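Rutinosidase (Aspergillus niger, PDB 6I1A) hydrolyses rutinosides, releasing rutinose, as a secreted family 5 glycoside hydrolase, and probably also acts on beta-1,3-glucans. Local coordinates at residues A[261-275]-A[297-310]. Sequence-based numbering, arbitrary orientation.
With EDO (1,2-ethanediol), chain H; EDO (1,2-ethanediol), chain J; EDO (1,2-ethanediol), chain T.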
ATOM      1  N   LEU A 261     -24.137   0.211 -12.745  1.00 14.39           N
ATOM      2  CA  LEU A 261     -23.270   0.279 -11.556  1.00 14.23           C
ATOM      3  C   LEU A 261     -22.094   1.200 -11.858  1.00 13.22           C
ATOM      4  O   LEU A 261     -21.549   1.162 -12.980  1.00 13.65           O
ATOM      5  CB  LEU A 261     -22.744  -1.126 -11.311  1.00 17.76           C
ATOM      6  CG  LEU A 261     -21.908  -1.333 -10.061  1.00 18.94           C
ATOM      7  CD1 LEU A 261     -22.790  -1.326  -8.847  1.00 24.72           C
ATOM      8  CD2 LEU A 261     -21.194  -2.680 -10.217  1.00 23.73           C
ATOM      9  N   VAL A 262     -21.696   1.942 -10.847  1.00 12.31           N
ATOM     10  CA  VAL A 262     -20.463   2.758 -10.873  1.00 12.80           C
ATOM     11  C   VAL A 262     -19.766   2.546  -9.546  1.00 13.22           C
ATOM     12  O   VAL A 262     -20.426   2.490  -8.493  1.00 12.42           O
ATOM     13  CB  VAL A 262     -20.824   4.233 -11.131  1.00 12.63           C
ATOM     14  CG1 VAL A 262     -21.819   4.807 -10.138  1.00 12.03           C
ATOM     15  CG2 VAL A 262     -19.571   5.136 -11.180  1.00 12.89           C
ATOM     16  N   PHE A 263     -18.449   2.457  -9.554  1.00 11.59           N
ATOM     17  CA  PHE A 263     -17.687   2.361  -8.310  1.00 12.48           C
ATOM     18  C   PHE A 263     -17.379   3.746  -7.742  1.00 13.03           C
ATOM     19  O   PHE A 263     -17.120   4.660  -8.524  1.00 13.00           O
ATOM     20  CB  PHE A 263     -16.380   1.615  -8.536  1.00 12.30           C
ATOM     21  CG  PHE A 263     -16.542   0.153  -8.789  1.00 13.55           C
ATOM     22  CD1 PHE A 263     -16.843  -0.685  -7.741  1.00 16.23           C
ATOM     23  CD2 PHE A 263     -16.155  -0.384 -10.006  1.00 17.11           C
ATOM     24  CE1 PHE A 263     -16.951  -2.055  -7.936  1.00 18.09           C
ATOM     25  CE2 PHE A 263     -16.253  -1.755 -10.221  1.00 17.76           C
ATOM     26  CZ  PHE A 263     -16.631  -2.587  -9.158  1.00 18.87           C
ATOM     27  N   ASP A 264     -17.367   3.840  -6.429  1.00 11.48           N
ATOM     28  CA  ASP A 264     -16.921   5.065  -5.714  1.00 11.45           C
ATOM     29  C   ASP A 264     -15.615   4.724  -5.022  1.00 11.56           C
ATOM     30  O   ASP A 264     -15.581   3.881  -4.083  1.00 11.64           O
ATOM     31  CB  ASP A 264     -17.949   5.456  -4.677  1.00 11.07           C
ATOM     32  CG  ASP A 264     -17.526   6.584  -3.758  1.00 11.96           C
ATOM     33  OD1 ASP A 264     -16.461   7.168  -4.043  1.00 11.31           O
ATOM     34  OD2 ASP A 264     -18.258   6.949  -2.776  1.00 11.68           O
ATOM     35  N   THR A 265     -14.505   5.282  -5.488  1.00 10.48           N
ATOM     36  CA  THR A 265     -13.211   5.124  -4.833  1.00 10.72           C
ATOM     37  C   THR A 265     -12.878   6.322  -3.956  1.00  9.76           C
ATOM     38  O   THR A 265     -13.273   7.440  -4.294  1.00 11.31           O
ATOM     39  CB  THR A 265     -12.093   4.881  -5.847  1.00 11.55           C
ATOM     40  OG1 THR A 265     -12.121   5.966  -6.787  1.00 11.89           O
ATOM     41  CG2 THR A 265     -12.233   3.535  -6.529  1.00 12.62           C
ATOM     42  N   HIS A 266     -12.265   6.055  -2.819  1.00 10.88           N
ATOM     43  CA  HIS A 266     -11.906   7.137  -1.872  1.00 11.29           C
ATOM     44  C   HIS A 266     -10.392   7.158  -1.763  1.00 12.35           C
ATOM     45  O   HIS A 266      -9.801   6.141  -1.414  1.00 12.90           O
ATOM     46  CB  HIS A 266     -12.509   6.881  -0.482  1.00 11.07           C
ATOM     47  CG  HIS A 266     -13.981   6.994  -0.450  1.00 10.33           C
ATOM     48  ND1 HIS A 266     -14.713   6.828   0.730  1.00 11.64           N
ATOM     49  CD2 HIS A 266     -14.874   7.275  -1.415  1.00 10.27           C
ATOM     50  CE1 HIS A 266     -16.007   6.987   0.453  1.00 11.27           C
ATOM     51  NE2 HIS A 266     -16.156   7.245  -0.871  1.00 10.82           N
ATOM     52  N   HIS A 267      -9.764   8.277  -2.087  1.00 12.12           N
ATOM     53  CA  HIS A 267      -8.282   8.382  -2.089  1.00 12.57           C
ATOM     54  C   HIS A 267      -7.831   9.522  -1.192  1.00 11.36           C
ATOM     55  O   HIS A 267      -8.120  10.695  -1.516  1.00 12.90           O
ATOM     56  CB  HIS A 267      -7.770   8.623  -3.539  1.00 11.67           C
ATOM     57  CG  HIS A 267      -8.056   7.494  -4.466  1.00 12.24           C
ATOM     58  ND1 HIS A 267      -7.761   6.191  -4.164  1.00 12.39           N
ATOM     59  CD2 HIS A 267      -8.643   7.515  -5.689  1.00 13.32           C
ATOM     60  CE1 HIS A 267      -8.127   5.439  -5.216  1.00 13.13           C
ATOM     61  NE2 HIS A 267      -8.690   6.213  -6.155  1.00 12.59           N
ATOM     62  N   TYR A 268      -7.121   9.172  -0.142  1.00 11.67           N
ATOM     63  CA  TYR A 268      -6.581  10.125   0.833  1.00 11.82           C
ATOM     64  C   TYR A 268      -5.111   9.889   1.041  1.00 12.35           C
ATOM     65  O   TYR A 268      -4.554   8.833   0.724  1.00 12.95           O
ATOM     66  CB  TYR A 268      -7.356   9.991   2.154  1.00 12.26           C
ATOM     67  CG  TYR A 268      -8.769  10.505   2.111  1.00 12.59           C
ATOM     68  CD1 TYR A 268      -9.013  11.862   2.063  1.00 12.68           C
ATOM     69  CD2 TYR A 268      -9.866   9.645   2.099  1.00 13.47           C
ATOM     70  CE1 TYR A 268     -10.293  12.386   2.104  1.00 12.84           C
ATOM     71  CE2 TYR A 268     -11.148  10.165   2.167  1.00 12.54           C
ATOM     72  CZ  TYR A 268     -11.356  11.519   2.153  1.00 12.54           C
ATOM     73  OH  TYR A 268     -12.649  12.020   2.311  1.00 13.86           O
ATOM     74  N   TYR A 269      -4.470  10.917   1.574  1.00 12.16           N
ATOM     75  CA  TYR A 269      -2.979  10.996   1.653  1.00 12.58           C
ATOM     76  C   TYR A 269      -2.474  11.447   3.007  1.00 13.24           C
ATOM     77  O   TYR A 269      -1.263  11.633   3.132  1.00 13.53           O
ATOM     78  CB  TYR A 269      -2.467  11.911   0.550  1.00 12.87           C
ATOM     79  CG  TYR A 269      -3.010  11.510  -0.786  1.00 12.16           C
ATOM     80  CD1 TYR A 269      -2.496  10.457  -1.538  1.00 12.66           C
ATOM     81  CD2 TYR A 269      -4.086  12.192  -1.321  1.00 13.81           C
ATOM     82  CE1 TYR A 269      -3.084  10.037  -2.717  1.00 12.20           C
ATOM     83  CE2 TYR A 269      -4.690  11.789  -2.494  1.00 13.17           C
ATOM     84  CZ  TYR A 269      -4.205  10.701  -3.203  1.00 11.35           C
ATOM     85  OH  TYR A 269      -4.780  10.258  -4.350  1.00 12.42           O
ATOM     86  N   TYR A 270      -3.342  11.638   3.992  1.00 13.11           N
ATOM     87  CA  TYR A 270      -3.017  12.421   5.208  1.00 13.12           C
ATOM     88  C   TYR A 270      -2.407  11.544   6.294  1.00 14.11           C
ATOM     89  O   TYR A 270      -1.925  12.099   7.316  1.00 14.53           O
ATOM     90  CB  TYR A 270      -4.251  13.167   5.746  1.00 14.20           C
ATOM     91  CG  TYR A 270      -5.411  12.283   6.133  1.00 14.48           C
ATOM     92  CD1 TYR A 270      -5.474  11.633   7.356  1.00 15.30           C
ATOM     93  CD2 TYR A 270      -6.473  12.073   5.279  1.00 13.52           C
ATOM     94  CE1 TYR A 270      -6.518  10.763   7.664  1.00 16.93           C
ATOM     95  CE2 TYR A 270      -7.544  11.237   5.584  1.00 13.83           C
ATOM     96  CZ  TYR A 270      -7.579  10.600   6.800  1.00 17.31           C
ATOM     97  OH  TYR A 270      -8.668   9.768   7.123  1.00 19.31           O
ATOM     98  N   GLU A 271      -2.382  10.202   6.123  1.00 14.92           N
ATOM     99  CA  GLU A 271      -1.609   9.348   7.063  1.00 15.84           C
ATOM    100  C   GLU A 271      -1.075   8.127   6.317  1.00 15.76           C
ATOM    101  O   GLU A 271      -1.566   7.749   5.245  1.00 15.63           O
ATOM    102  CB  GLU A 271      -2.472   8.913   8.240  1.00 17.95           C
ATOM    103  CG  GLU A 271      -3.678   8.090   7.840  1.00 19.72           C
ATOM    104  CD  GLU A 271      -4.673   7.824   8.982  1.00 25.14           C
ATOM    105  OE1 GLU A 271      -4.604   8.493  10.013  1.00 29.27           O
ATOM    106  OE2 GLU A 271      -5.603   7.013   8.733  1.00 32.73           O
ATOM    107  N   HIS A 272      -0.115   7.461   6.974  1.00 18.13           N
ATOM    108  CA  HIS A 272       0.333   6.096   6.603  1.00 19.15           C
ATOM    109  C   HIS A 272       1.100   6.029   5.273  1.00 16.65           C
ATOM    110  O   HIS A 272       1.141   4.976   4.644  1.00 20.26           O
ATOM    111  CB  HIS A 272      -0.862   5.119   6.577  1.00 22.31           C
ATOM    112  CG  HIS A 272      -1.520   5.011   7.912  1.00 25.69           C
ATOM    113  ND1 HIS A 272      -2.852   4.614   8.046  1.00 32.25           N
ATOM    114  CD2 HIS A 272      -1.027   5.174   9.158  1.00 28.44           C
ATOM    115  CE1 HIS A 272      -3.134   4.582   9.322  1.00 25.41           C
ATOM    116  NE2 HIS A 272      -2.051   4.908  10.039  1.00 31.35           N
ATOM    117  N   MET A 273       1.725   7.137   4.874  1.00 16.26           N
ATOM    118  CA  MET A 273       2.561   7.118   3.667  1.00 17.23           C
ATOM    119  C   MET A 273       3.515   8.314   3.750  1.00 14.59           C
ATOM    120  O   MET A 273       3.301   9.229   4.497  1.00 14.96           O
ATOM    121  CB  MET A 273       1.717   7.164   2.386  1.00 18.19           C
ATOM    122  CG  MET A 273       0.930   8.436   2.269  1.00 17.47           C
ATOM    123  SD  MET A 273      -0.320   8.402   0.943  1.00 17.18           S
ATOM    124  CE  MET A 273      -1.560   7.378   1.721  1.00 19.01           C
ATOM    125  N   ASP A 274       4.522   8.276   2.890  1.00 14.55           N
ATOM    126  CA  ASP A 274       5.546   9.342   2.815  1.00 14.66           C
ATOM    127  C   ASP A 274       5.117  10.434   1.848  1.00 15.57           C
ATOM    128  O   ASP A 274       5.929  10.987   1.051  1.00 15.08           O
ATOM    129  CB  ASP A 274       6.863   8.685   2.461  1.00 15.46           C
ATOM    130  CG  ASP A 274       7.409   7.821   3.587  1.00 16.77           C
ATOM    131  OD1 ASP A 274       7.256   8.258   4.742  1.00 19.32           O
ATOM    132  OD2 ASP A 274       7.939   6.774   3.266  1.00 15.94           O
ATOM    133  N   SER A 275       3.841  10.821   1.905  1.00 13.71           N
ATOM    134  CA  SER A 275       3.337  11.905   1.078  1.00 13.17           C
ATOM    135  C   SER A 275       3.720  13.287   1.647  1.00 12.77           C
ATOM    136  O   SER A 275       3.762  13.457   2.878  1.00 13.99           O
ATOM    137  CB  SER A 275       1.866  11.805   0.895  1.00 13.72           C
ATOM    138  OG  SER A 275       1.224  11.872   2.140  1.00 14.58           O
ATOM    139  N   PHE A 297     -16.415  -1.490 -15.423  1.00 15.06           N
ATOM    140  CA  PHE A 297     -17.352  -0.480 -14.924  1.00 14.75           C
ATOM    141  C   PHE A 297     -16.682   0.897 -14.767  1.00 13.10           C
ATOM    142  O   PHE A 297     -15.479   1.002 -14.547  1.00 14.61           O
ATOM    143  CB  PHE A 297     -17.886  -0.915 -13.557  1.00 14.62           C
ATOM    144  CG  PHE A 297     -18.708  -2.197 -13.624  1.00 14.25           C
ATOM    145  CD1 PHE A 297     -19.988  -2.135 -14.116  1.00 14.82           C
ATOM    146  CD2 PHE A 297     -18.168  -3.396 -13.207  1.00 15.39           C
ATOM    147  CE1 PHE A 297     -20.733  -3.299 -14.248  1.00 15.55           C
ATOM    148  CE2 PHE A 297     -18.927  -4.572 -13.319  1.00 15.55           C
ATOM    149  CZ  PHE A 297     -20.189  -4.501 -13.831  1.00 15.35           C
ATOM    150  N   PRO A 298     -17.517   1.945 -14.811  1.00 13.16           N
ATOM    151  CA  PRO A 298     -17.007   3.296 -14.594  1.00 13.90           C
ATOM    152  C   PRO A 298     -16.675   3.475 -13.109  1.00 13.17           C
ATOM    153  O   PRO A 298     -17.224   2.793 -12.217  1.00 13.14           O
ATOM    154  CB  PRO A 298     -18.108   4.215 -15.037  1.00 13.30           C
ATOM    155  CG  PRO A 298     -19.385   3.367 -14.895  1.00 14.11           C
ATOM    156  CD  PRO A 298     -18.922   1.969 -15.177  1.00 13.82           C
ATOM    157  N   VAL A 299     -15.768   4.431 -12.831  1.00 12.46           N
ATOM    158  CA  VAL A 299     -15.283   4.783 -11.491  1.00 13.06           C
ATOM    159  C   VAL A 299     -15.477   6.284 -11.290  1.00 12.86           C
ATOM    160  O   VAL A 299     -15.209   7.072 -12.178  1.00 13.25           O
ATOM    161  CB  VAL A 299     -13.814   4.386 -11.324  1.00 12.95           C
ATOM    162  CG1 VAL A 299     -13.189   4.894 -10.008  1.00 13.46           C
ATOM    163  CG2 VAL A 299     -13.675   2.869 -11.429  1.00 13.28           C
ATOM    164  N   PHE A 300     -15.897   6.653 -10.109  1.00 11.72           N
ATOM    165  CA  PHE A 300     -15.961   8.059  -9.656  1.00 11.49           C
ATOM    166  C   PHE A 300     -15.199   8.165  -8.330  1.00 10.71           C
ATOM    167  O   PHE A 300     -15.395   7.324  -7.467  1.00 10.85           O
ATOM    168  CB  PHE A 300     -17.409   8.458  -9.469  1.00 12.56           C
ATOM    169  CG  PHE A 300     -17.686   9.895  -9.113  1.00 11.53           C
ATOM    170  CD1 PHE A 300     -17.531  10.888 -10.073  1.00 12.20           C
ATOM    171  CD2 PHE A 300     -18.082  10.278  -7.843  1.00 12.56           C
ATOM    172  CE1 PHE A 300     -17.780  12.230  -9.768  1.00 12.02           C
ATOM    173  CE2 PHE A 300     -18.329  11.602  -7.521  1.00 11.71           C
ATOM    174  CZ  PHE A 300     -18.214  12.562  -8.507  1.00 12.16           C
ATOM    175  N   VAL A 301     -14.350   9.181  -8.171  1.00 10.74           N
ATOM    176  CA  VAL A 301     -13.538   9.334  -6.958  1.00 10.16           C
ATOM    177  C   VAL A 301     -14.392  10.135  -5.994  1.00 11.54           C
ATOM    178  O   VAL A 301     -14.334  11.390  -5.958  1.00 11.09           O
ATOM    179  CB  VAL A 301     -12.167   9.964  -7.248  1.00 10.69           C
ATOM    180  CG1 VAL A 301     -11.393  10.150  -5.961  1.00 10.83           C
ATOM    181  CG2 VAL A 301     -11.410   9.074  -8.202  1.00 12.04           C
ATOM    182  N   GLY A 302     -15.287   9.462  -5.271  1.00 10.31           N
ATOM    183  CA  GLY A 302     -16.290  10.180  -4.474  1.00 10.13           C
ATOM    184  C   GLY A 302     -15.784  10.894  -3.244  1.00 10.80           C
ATOM    185  O   GLY A 302     -16.578  11.694  -2.679  1.00 10.71           O
ATOM    186  N   GLU A 303     -14.595  10.598  -2.792  1.00 10.22           N
ATOM    187  CA  GLU A 303     -13.969  11.356  -1.696  1.00 10.71           C
ATOM    188  C   GLU A 303     -12.473  11.415  -1.986  1.00 10.66           C
ATOM    189  O   GLU A 303     -11.853  10.388  -2.313  1.00 11.32           O
ATOM    190  CB  GLU A 303     -14.122  10.737  -0.323  1.00 10.40           C
ATOM    191  CG  GLU A 303     -15.533  10.677   0.191  1.00 10.94           C
ATOM    192  CD  GLU A 303     -15.626  10.220   1.631  1.00 11.03           C
ATOM    193  OE1 GLU A 303     -14.595  10.259   2.396  1.00 12.45           O
ATOM    194  OE2 GLU A 303     -16.720   9.748   2.033  1.00 11.72           O
ATOM    195  N   TRP A 304     -11.902  12.590  -1.723  1.00 10.79           N
ATOM    196  CA  TRP A 304     -10.444  12.834  -1.715  1.00 11.21           C
ATOM    197  C   TRP A 304     -10.203  14.189  -1.099  1.00 11.49           C
ATOM    198  O   TRP A 304     -11.121  15.021  -0.970  1.00 10.72           O
ATOM    199  CB  TRP A 304      -9.832  12.734  -3.128  1.00 10.52           C
ATOM    200  CG  TRP A 304     -10.162  13.905  -4.010  1.00 11.08           C
ATOM    201  CD1 TRP A 304     -11.357  14.286  -4.530  1.00 11.98           C
ATOM    202  CD2 TRP A 304      -9.203  14.906  -4.447  1.00 11.34           C
ATOM    203  NE1 TRP A 304     -11.200  15.414  -5.308  1.00 12.66           N
ATOM    204  CE2 TRP A 304      -9.899  15.823  -5.266  1.00 11.96           C
ATOM    205  CE3 TRP A 304      -7.828  15.070  -4.230  1.00 13.85           C
ATOM    206  CZ2 TRP A 304      -9.231  16.873  -5.895  1.00 14.90           C
ATOM    207  CZ3 TRP A 304      -7.172  16.115  -4.867  1.00 14.58           C
ATOM    208  CH2 TRP A 304      -7.902  16.985  -5.657  1.00 14.07           C
ATOM    209  N   ALA A 305      -8.951  14.431  -0.697  1.00 11.74           N
ATOM    210  CA  ALA A 305      -8.515  15.725  -0.192  1.00 11.77           C
ATOM    211  C   ALA A 305      -7.013  15.810  -0.347  1.00 11.81           C
ATOM    212  O   ALA A 305      -6.368  14.800  -0.484  1.00 12.50           O
ATOM    213  CB  ALA A 305      -8.973  15.960   1.223  1.00 12.72           C
ATOM    214  N   ILE A 306      -6.470  17.036  -0.254  1.00 12.86           N
ATOM    215  CA  ILE A 306      -5.022  17.293  -0.550  1.00 12.63           C
ATOM    216  C   ILE A 306      -4.132  17.246   0.672  1.00 13.83           C
ATOM    217  O   ILE A 306      -2.901  17.422   0.471  1.00 13.28           O
ATOM    218  CB  ILE A 306      -4.839  18.619  -1.302  1.00 12.83           C
ATOM    219  CG1 ILE A 306      -5.266  19.812  -0.485  1.00 14.32           C
ATOM    220  CG2 ILE A 306      -5.474  18.550  -2.646  1.00 13.70           C
ATOM    221  CD1 ILE A 306      -4.685  21.128  -1.046  1.00 14.29           C
ATOM    222  N   GLN A 307      -4.597  17.057   1.902  1.00 12.66           N
ATOM    223  CA  GLN A 307      -3.667  16.995   3.040  1.00 12.90           C
ATOM    224  C   GLN A 307      -2.737  15.806   2.882  1.00 13.72           C
ATOM    225  O   GLN A 307      -3.178  14.644   2.657  1.00 13.69           O
ATOM    226  CB  GLN A 307      -4.393  16.925   4.366  1.00 13.38           C
ATOM    227  CG  GLN A 307      -3.394  16.913   5.540  1.00 14.01           C
ATOM    228  CD  GLN A 307      -4.004  16.711   6.897  1.00 15.37           C
ATOM    229  OE1 GLN A 307      -5.196  16.997   7.124  1.00 15.27           O
ATOM    230  NE2 GLN A 307      -3.198  16.239   7.838  1.00 17.67           N
ATOM    231  N   ALA A 308      -1.425  16.087   2.961  1.00 13.79           N
ATOM    232  CA  ALA A 308      -0.366  15.053   2.991  1.00 13.74           C
ATOM    233  C   ALA A 308       0.010  14.630   4.412  1.00 13.53           C
ATOM    234  O   ALA A 308      -0.393  15.259   5.400  1.00 14.95           O
ATOM    235  CB  ALA A 308       0.833  15.613   2.259  1.00 14.62           C
ATOM    236  N   THR A 309       0.757  13.534   4.533  1.00 14.27           N
ATOM    237  CA  THR A 309       1.174  13.026   5.843  1.00 14.27           C
ATOM    238  C   THR A 309       2.250  13.939   6.439  1.00 17.44           C
ATOM    239  O   THR A 309       2.196  14.208   7.655  1.00 17.92           O
ATOM    240  CB  THR A 309       1.633  11.579   5.729  1.00 14.90           C
ATOM    241  OG1 THR A 309       0.526  10.761   5.294  1.00 15.60           O
ATOM    242  CG2 THR A 309       2.135  11.062   7.062  1.00 16.53           C
ATOM    243  N   TYR A 310       3.137  14.428   5.597  1.00 16.15           N
ATOM    244  CA  TYR A 310       4.247  15.290   6.056  1.00 16.45           C
ATOM    245  C   TYR A 310       4.302  16.553   5.222  1.00 17.42           C
ATOM    246  O   TYR A 310       3.839  16.660   4.099  1.00 16.36           O
ATOM    247  CB  TYR A 310       5.564  14.524   5.851  1.00 16.89           C
ATOM    248  CG  TYR A 310       5.693  13.225   6.569  1.00 18.84           C
ATOM    249  CD1 TYR A 310       5.959  13.185   7.933  1.00 21.29           C
ATOM    250  CD2 TYR A 310       5.425  12.008   5.961  1.00 18.80           C
ATOM    251  CE1 TYR A 310       6.054  11.992   8.635  1.00 21.97           C
ATOM    252  CE2 TYR A 310       5.533  10.805   6.652  1.00 18.74           C
ATOM    253  CZ  TYR A 310       5.813  10.783   8.008  1.00 21.42           C
ATOM    254  OH  TYR A 310       5.935   9.574   8.665  1.00 23.51           O
TER
HETATM  255  C1  EDO H 406     -13.841  -0.459  -5.504  1.00 30.48           C
HETATM  256  O1  EDO H 406     -13.309  -1.390  -4.612  1.00 38.76           O
HETATM  257  C2  EDO H 406     -14.019   0.814  -4.787  1.00 23.86           C
HETATM  258  O2  EDO H 406     -15.311   1.180  -4.767  1.00 17.66           O
HETATM  259  C1  EDO J 408     -23.205   2.468 -15.730  1.00 18.22           C
HETATM  260  O1  EDO J 408     -22.473   1.327 -15.554  1.00 19.24           O
HETATM  261  C2  EDO J 408     -24.213   2.333 -16.864  1.00 21.25           C
HETATM  262  O2  EDO J 408     -23.609   2.160 -18.160  1.00 23.45           O
HETATM  263  C1  EDO T 418      -3.366   3.675  13.310  1.00 32.86           C
HETATM  264  O1  EDO T 418      -3.907   4.468  12.206  1.00 28.07           O
HETATM  265  C2  EDO T 418      -2.127   4.195  13.933  1.00 36.63           C
HETATM  266  O2  EDO T 418      -1.155   4.635  12.990  1.00 33.79           O
HETATM  267  O   HOH W   1      -5.594  13.576   1.973  1.00 13.13           O
HETATM  268  O   HOH W   2       5.702   7.301   6.876  1.00 28.35           O
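Glu303 lies over one face of the His266 imidazole, its CG 3.7 Å from the ring centroid and its carboxylate plane 21° from the ring plane. The same carboxylate meets the Tyr268 ring at its edge, where Tyr268 OH donates to Glu303 OE1 at 2.6 Å on the anti side, somewhat out of the carboxylate plane; Trp304 CA covers a face of that tyrosine. These groups stand on neighbouring parallel strands, 261-269 and 299-308, of the TIM barrel, joined through helix 280-290 as a beta-alpha-beta crossover. They lie toward the C-terminal ends of the strands, where family 5 enzymes have their active site, consistent with a place in the substrate pocket. With CG anti to the carbonyl carbon (chi1 -65°), Glu303 passes obliquely across the imidazole face, leaving OE2 to pair with Arg92. Arg92 also binds Asp264, tying the two carboxylates together; Asp264 OD2 accepts from His266 NE2 from above the carboxylate plane, while Glu194 pairs with His266 ND1. At the other end, Leu261 CD2 sits over the centre of a face of Phe297, just before strand 299-308. Tyr269 O is gripped twice, by Thr309 OG1 at 2.9 Å and by Ser275 OG at 2.7 Å, the latter in the carbonyl plane.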